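Local coordinates for protein exotoxin 6 (Staphylococcus aureus subsp. aureus Mu50, PDB 4ZYS) that is a superantigen-like exotoxin of unestablished function, built from an OB-fold domain and a beta-grasp domain, and probably acts as a secreted virulence factor, at residues A[107-121]-A[133-145]. Sequence-based numbering, arbitrary orientation.
Sequences LEIKKGKEEPQSSLY and LDYRLRERAIKQH
Strand 107-111 packs across helix 133-145 at 49°, their axes 10.5 Å apart at closest, with the CA atoms of I109 and A141 facing each other. This is the helix-on-sheet packing of the beta-grasp domain, at the edge of the sheet. The 107-111 and 117-119 hairpin, with a type II' turn at K111 to E114, forms one margin of the sheet. Strand 189-196 pairs with the other side of 107-111, and its I192 also touches L107, Y121 and L137.

R140 fastens the helix to the end of the hairpin. Its chain bends at chi2 and chi3, which brings NH1 to the backbone. R140 NH1 donates to L120 O at 2.9 Å, from above the carbonyl plane. The same nitrogen makes a weak bond to S119 OG. L107 CD2 packs 3.5 Å from R140 NH1, while R140 NH2 lies at the edge of the Y121 ring, near its plane. Ring and guanidinium are turned 63° apart. One face of the Y121 ring meets L137 CD2, and its hydroxyl end rests against L133 CD2 and R136 CB. L107 CD1 also packs on L137 CD2.

Farther along toward the C-terminal side, H145 meets I109. I109 CG2, placed anti to the backbone N, sits over one ring face in a CH-pi contact, 3.8 Å from the centroid of the H145 ring. The Q117 amide stands nearly perpendicular to this ring, with NE2 at its edge. A water bonded to S119 OG also donates weakly to Q144 OE1. The extended K111 chain carries NZ to H145 O at 3.1 Å, above the plane of that carbonyl.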
loop_
_atom_site.group_PDB
_atom_site.type_symbol
_atom_site.label_atom_id
_atom_site.label_comp_id
_atom_site.label_asym_id
_atom_site.label_seq_id
_atom_site.Cartn_x
_atom_site.Cartn_y
_atom_site.Cartn_z
ATOM N N LEU A 107 10.518 13.452 -0.246
ATOM C CA LEU A 107 10.650 12.195 -0.974
ATOM C C LEU A 107 11.926 12.259 -1.761
ATOM O O LEU A 107 12.099 13.152 -2.582
ATOM C CB LEU A 107 9.443 11.821 -1.883
ATOM C CG LEU A 107 9.719 10.653 -2.857
ATOM C CD1 LEU A 107 9.897 9.293 -2.108
ATOM C CD2 LEU A 107 8.696 10.586 -3.967
ATOM N N GLU A 108 12.828 11.328 -1.499
ATOM C CA GLU A 108 14.086 11.233 -2.235
ATOM C C GLU A 108 14.227 9.845 -2.797
ATOM O O GLU A 108 13.874 8.882 -2.123
ATOM C CB GLU A 108 15.292 11.577 -1.356
ATOM C CG GLU A 108 15.413 13.040 -0.990
ATOM C CD GLU A 108 16.618 13.298 -0.109
ATOM O OE1 GLU A 108 16.673 12.724 1.001
ATOM O OE2 GLU A 108 17.532 14.031 -0.549
ATOM N N ILE A 109 14.721 9.742 -4.035
ATOM C CA ILE A 109 14.961 8.462 -4.705
ATOM C C ILE A 109 16.444 8.402 -5.059
ATOM O O ILE A 109 16.964 9.288 -5.741
ATOM C CB ILE A 109 14.021 8.215 -5.927
ATOM C CG1 ILE A 109 12.522 8.323 -5.501
ATOM C CG2 ILE A 109 14.332 6.837 -6.583
ATOM C CD1 ILE A 109 11.496 7.914 -6.511
ATOM N N LYS A 110 17.129 7.385 -4.533
ATOM C CA LYS A 110 18.559 7.170 -4.737
ATOM C C LYS A 110 18.760 5.924 -5.569
ATOM O O LYS A 110 18.358 4.851 -5.136
ATOM C CB LYS A 110 19.294 7.076 -3.373
ATOM C CG LYS A 110 20.744 6.592 -3.454
ATOM C CD LYS A 110 21.545 6.965 -2.223
ATOM C CE LYS A 110 22.836 6.181 -2.096
ATOM N NZ LYS A 110 23.847 6.585 -3.101
ATOM N N LYS A 111 19.386 6.058 -6.746
ATOM C CA LYS A 111 19.663 4.916 -7.623
ATOM C C LYS A 111 21.163 4.575 -7.628
ATOM O O LYS A 111 21.976 5.350 -8.104
ATOM C CB LYS A 111 19.165 5.170 -9.054
ATOM C CG LYS A 111 19.344 3.952 -9.968
ATOM C CD LYS A 111 18.606 4.156 -11.266
ATOM C CE LYS A 111 19.067 3.213 -12.342
ATOM N NZ LYS A 111 18.349 3.463 -13.615
ATOM N N GLY A 112 21.494 3.400 -7.125
ATOM C CA GLY A 112 22.863 2.909 -7.044
ATOM C C GLY A 112 23.741 3.844 -6.247
ATOM O O GLY A 112 23.344 4.308 -5.176
ATOM N N LYS A 113 24.913 4.171 -6.795
ATOM C CA LYS A 113 25.878 5.059 -6.151
ATOM C C LYS A 113 25.511 6.546 -6.364
ATOM O O LYS A 113 26.117 7.400 -5.714
ATOM C CB LYS A 113 27.306 4.760 -6.640
ATOM C CG LYS A 113 27.891 3.481 -6.047
ATOM C CD LYS A 113 29.135 3.025 -6.821
ATOM C CE LYS A 113 29.841 1.877 -6.151
ATOM N NZ LYS A 113 30.806 2.359 -5.131
ATOM N N GLU A 114 24.470 6.842 -7.206
ATOM C CA GLU A 114 24.026 8.216 -7.475
ATOM C C GLU A 114 23.487 8.911 -6.212
ATOM O O GLU A 114 23.101 8.249 -5.248
ATOM C CB GLU A 114 22.956 8.268 -8.575
ATOM C CG GLU A 114 23.399 7.839 -9.968
ATOM C CD GLU A 114 22.262 7.425 -10.891
ATOM O OE1 GLU A 114 21.184 8.066 -10.860
ATOM O OE2 GLU A 114 22.459 6.455 -11.660
ATOM N N GLU A 115 23.502 10.250 -6.215
ATOM C CA GLU A 115 23.004 11.069 -5.114
ATOM C C GLU A 115 21.493 11.008 -5.079
ATOM O O GLU A 115 20.909 10.788 -6.144
ATOM C CB GLU A 115 23.484 12.517 -5.262
ATOM C CG GLU A 115 24.897 12.703 -4.757
ATOM C CD GLU A 115 25.153 12.177 -3.357
ATOM O OE1 GLU A 115 24.586 12.723 -2.381
ATOM O OE2 GLU A 115 25.953 11.223 -3.237
ATOM N N PRO A 116 20.830 11.135 -3.893
ATOM C CA PRO A 116 19.356 11.100 -3.882
ATOM C C PRO A 116 18.761 12.271 -4.650
ATOM O O PRO A 116 19.314 13.368 -4.644
ATOM C CB PRO A 116 18.986 11.170 -2.391
ATOM C CG PRO A 116 20.248 11.064 -1.633
ATOM C CD PRO A 116 21.368 11.410 -2.542
ATOM N N GLN A 117 17.673 12.000 -5.377
ATOM C CA GLN A 117 16.939 12.985 -6.172
ATOM C C GLN A 117 15.623 13.268 -5.482
ATOM O O GLN A 117 14.832 12.350 -5.267
ATOM C CB GLN A 117 16.675 12.491 -7.627
ATOM C CG GLN A 117 17.883 12.047 -8.446
ATOM C CD GLN A 117 17.484 11.058 -9.533
ATOM O OE1 GLN A 117 17.628 9.836 -9.385
ATOM N NE2 GLN A 117 16.966 11.556 -10.653
ATOM N N SER A 118 15.384 14.523 -5.136
ATOM C CA SER A 118 14.122 14.945 -4.530
ATOM C C SER A 118 12.984 14.937 -5.566
ATOM O O SER A 118 13.189 15.231 -6.751
ATOM C CB SER A 118 14.249 16.331 -3.919
ATOM O OG SER A 118 14.666 17.262 -4.898
ATOM N N SER A 119 11.791 14.569 -5.098
ATOM C CA SER A 119 10.582 14.509 -5.905
ATOM C C SER A 119 9.426 14.996 -5.067
ATOM O O SER A 119 9.444 14.839 -3.846
ATOM C CB SER A 119 10.340 13.082 -6.391
ATOM O OG SER A 119 9.262 13.017 -7.310
ATOM N N LEU A 120 8.423 15.601 -5.703
ATOM C CA LEU A 120 7.232 16.041 -4.976
ATOM C C LEU A 120 6.310 14.813 -4.733
ATOM O O LEU A 120 6.006 14.069 -5.671
ATOM C CB LEU A 120 6.505 17.161 -5.750
ATOM C CG LEU A 120 5.174 17.692 -5.196
ATOM C CD1 LEU A 120 5.299 18.204 -3.756
ATOM C CD2 LEU A 120 4.645 18.788 -6.075
ATOM N N TYR A 121 5.925 14.582 -3.470
ATOM C CA TYR A 121 5.010 13.504 -3.097
ATOM C C TYR A 121 3.893 14.066 -2.213
ATOM O O TYR A 121 4.182 14.713 -1.204
ATOM C CB TYR A 121 5.750 12.366 -2.396
ATOM C CG TYR A 121 4.891 11.132 -2.219
ATOM C CD1 TYR A 121 4.399 10.436 -3.318
ATOM C CD2 TYR A 121 4.559 10.668 -0.956
ATOM C CE1 TYR A 121 3.588 9.317 -3.163
ATOM C CE2 TYR A 121 3.763 9.538 -0.789
ATOM C CZ TYR A 121 3.262 8.877 -1.896
ATOM O OH TYR A 121 2.488 7.758 -1.750
ATOM N N LEU A 133 1.273 3.090 0.315
ATOM C CA LEU A 133 2.587 3.721 0.242
ATOM C C LEU A 133 3.551 2.819 -0.508
ATOM O O LEU A 133 4.312 3.303 -1.327
ATOM C CB LEU A 133 3.131 4.049 1.647
ATOM C CG LEU A 133 2.445 5.205 2.352
ATOM C CD1 LEU A 133 2.551 5.071 3.842
ATOM C CD2 LEU A 133 2.978 6.542 1.865
ATOM N N ASP A 134 3.492 1.511 -0.251
ATOM C CA ASP A 134 4.360 0.517 -0.894
ATOM C C ASP A 134 4.140 0.516 -2.410
ATOM O O ASP A 134 5.100 0.713 -3.150
ATOM C CB ASP A 134 4.116 -0.878 -0.298
ATOM C CG ASP A 134 4.834 -2.010 -0.995
ATOM O OD1 ASP A 134 6.085 -2.046 -0.936
ATOM O OD2 ASP A 134 4.150 -2.900 -1.522
ATOM N N TYR A 135 2.882 0.412 -2.851
ATOM C CA TYR A 135 2.560 0.393 -4.262
ATOM C C TYR A 135 2.962 1.683 -4.966
ATOM O O TYR A 135 3.584 1.618 -6.027
ATOM C CB TYR A 135 1.060 0.125 -4.485
ATOM C CG TYR A 135 0.706 0.020 -5.954
ATOM C CD1 TYR A 135 0.414 1.151 -6.701
ATOM C CD2 TYR A 135 0.637 -1.214 -6.585
ATOM C CE1 TYR A 135 0.103 1.065 -8.056
ATOM C CE2 TYR A 135 0.333 -1.316 -7.944
ATOM C CZ TYR A 135 0.058 -0.171 -8.672
ATOM O OH TYR A 135 -0.250 -0.232 -10.006
ATOM N N ARG A 136 2.534 2.838 -4.429
ATOM C CA ARG A 136 2.762 4.142 -5.059
ATOM C C ARG A 136 4.254 4.513 -5.105
ATOM O O ARG A 136 4.694 5.139 -6.075
ATOM C CB ARG A 136 1.953 5.246 -4.361
ATOM C CG ARG A 136 0.432 5.086 -4.489
ATOM C CD ARG A 136 -0.030 5.263 -5.942
ATOM N NE ARG A 136 -1.486 5.291 -6.053
ATOM C CZ ARG A 136 -2.151 5.043 -7.171
ATOM N NH1 ARG A 136 -1.503 4.692 -8.277
ATOM N NH2 ARG A 136 -3.465 5.114 -7.190
ATOM N N LEU A 137 5.034 4.115 -4.099
ATOM C CA LEU A 137 6.458 4.442 -4.126
ATOM C C LEU A 137 7.199 3.527 -5.135
ATOM O O LEU A 137 8.056 3.996 -5.882
ATOM C CB LEU A 137 7.071 4.373 -2.722
ATOM C CG LEU A 137 6.588 5.483 -1.742
ATOM C CD1 LEU A 137 6.873 5.102 -0.302
ATOM C CD2 LEU A 137 7.154 6.838 -2.092
ATOM N N ARG A 138 6.811 2.255 -5.200
ATOM C CA ARG A 138 7.387 1.307 -6.149
ATOM C C ARG A 138 6.986 1.705 -7.577
ATOM O O ARG A 138 7.826 1.615 -8.448
ATOM C CB ARG A 138 6.970 -0.146 -5.808
ATOM C CG ARG A 138 7.611 -0.660 -4.496
ATOM C CD ARG A 138 7.664 -2.163 -4.457
ATOM N NE ARG A 138 7.644 -2.675 -3.082
ATOM C CZ ARG A 138 8.153 -3.845 -2.699
ATOM N NH1 ARG A 138 8.770 -4.626 -3.573
ATOM N NH2 ARG A 138 8.045 -4.241 -1.439
ATOM N N GLU A 139 5.763 2.229 -7.791
ATOM C CA GLU A 139 5.247 2.722 -9.086
ATOM C C GLU A 139 6.116 3.858 -9.644
ATOM O O GLU A 139 6.461 3.837 -10.822
ATOM C CB GLU A 139 3.794 3.209 -8.922
ATOM C CG GLU A 139 3.134 3.714 -10.198
ATOM C CD GLU A 139 1.686 4.113 -10.012
ATOM O OE1 GLU A 139 1.374 4.760 -8.985
ATOM O OE2 GLU A 139 0.864 3.780 -10.896
ATOM N N ARG A 140 6.468 4.825 -8.789
ATOM C CA ARG A 140 7.322 5.976 -9.089
ATOM C C ARG A 140 8.749 5.482 -9.444
ATOM O O ARG A 140 9.288 5.891 -10.465
ATOM C CB ARG A 140 7.311 6.902 -7.853
ATOM C CG ARG A 140 8.105 8.200 -7.924
ATOM C CD ARG A 140 7.392 9.362 -8.577
ATOM N NE ARG A 140 6.085 9.715 -7.998
ATOM C CZ ARG A 140 5.871 10.734 -7.176
ATOM N NH1 ARG A 140 6.881 11.489 -6.762
ATOM N NH2 ARG A 140 4.643 11.014 -6.768
ATOM N N ALA A 141 9.330 4.564 -8.633
ATOM C CA ALA A 141 10.651 3.968 -8.865
ATOM C C ALA A 141 10.700 3.165 -10.189
ATOM O O ALA A 141 11.724 3.183 -10.867
ATOM C CB ALA A 141 11.018 3.065 -7.703
ATOM N N ILE A 142 9.594 2.490 -10.564
ATOM C CA ILE A 142 9.494 1.698 -11.796
ATOM C C ILE A 142 9.396 2.619 -13.010
ATOM O O ILE A 142 10.158 2.461 -13.964
ATOM C CB ILE A 142 8.299 0.700 -11.742
ATOM C CG1 ILE A 142 8.544 -0.418 -10.694
ATOM C CG2 ILE A 142 7.970 0.115 -13.120
ATOM C CD1 ILE A 142 7.269 -1.097 -10.218
ATOM N N LYS A 143 8.438 3.561 -12.971
ATOM C CA LYS A 143 8.149 4.474 -14.074
ATOM C C LYS A 143 9.287 5.432 -14.332
ATOM O O LYS A 143 9.688 5.575 -15.479
ATOM C CB LYS A 143 6.832 5.242 -13.833
ATOM C CG LYS A 143 5.583 4.392 -14.072
ATOM C CD LYS A 143 4.282 5.225 -14.098
ATOM C CE LYS A 143 3.072 4.338 -14.355
ATOM N NZ LYS A 143 1.840 5.111 -14.679
ATOM N N GLN A 144 9.860 6.036 -13.294
ATOM C CA GLN A 144 10.915 7.027 -13.503
ATOM C C GLN A 144 12.351 6.519 -13.371
ATOM O O GLN A 144 13.236 7.145 -13.947
ATOM C CB GLN A 144 10.753 8.197 -12.539
ATOM C CG GLN A 144 9.527 9.034 -12.810
ATOM C CD GLN A 144 9.319 10.132 -11.802
ATOM O OE1 GLN A 144 9.947 10.202 -10.736
ATOM N NE2 GLN A 144 8.402 11.000 -12.118
ATOM N N HIS A 145 12.615 5.452 -12.610
ATOM C CA HIS A 145 14.019 5.068 -12.404
ATOM C C HIS A 145 14.357 3.634 -12.828
ATOM O O HIS A 145 15.452 3.150 -12.531
ATOM C CB HIS A 145 14.405 5.313 -10.935
ATOM C CG HIS A 145 14.096 6.706 -10.490
ATOM N ND1 HIS A 145 14.982 7.732 -10.704
ATOM C CD2 HIS A 145 12.968 7.214 -9.944
ATOM C CE1 HIS A 145 14.398 8.826 -10.233
ATOM N NE2 HIS A 145 13.185 8.566 -9.768
HETATM O O HOH W 1 10.339 13.381 -9.799
#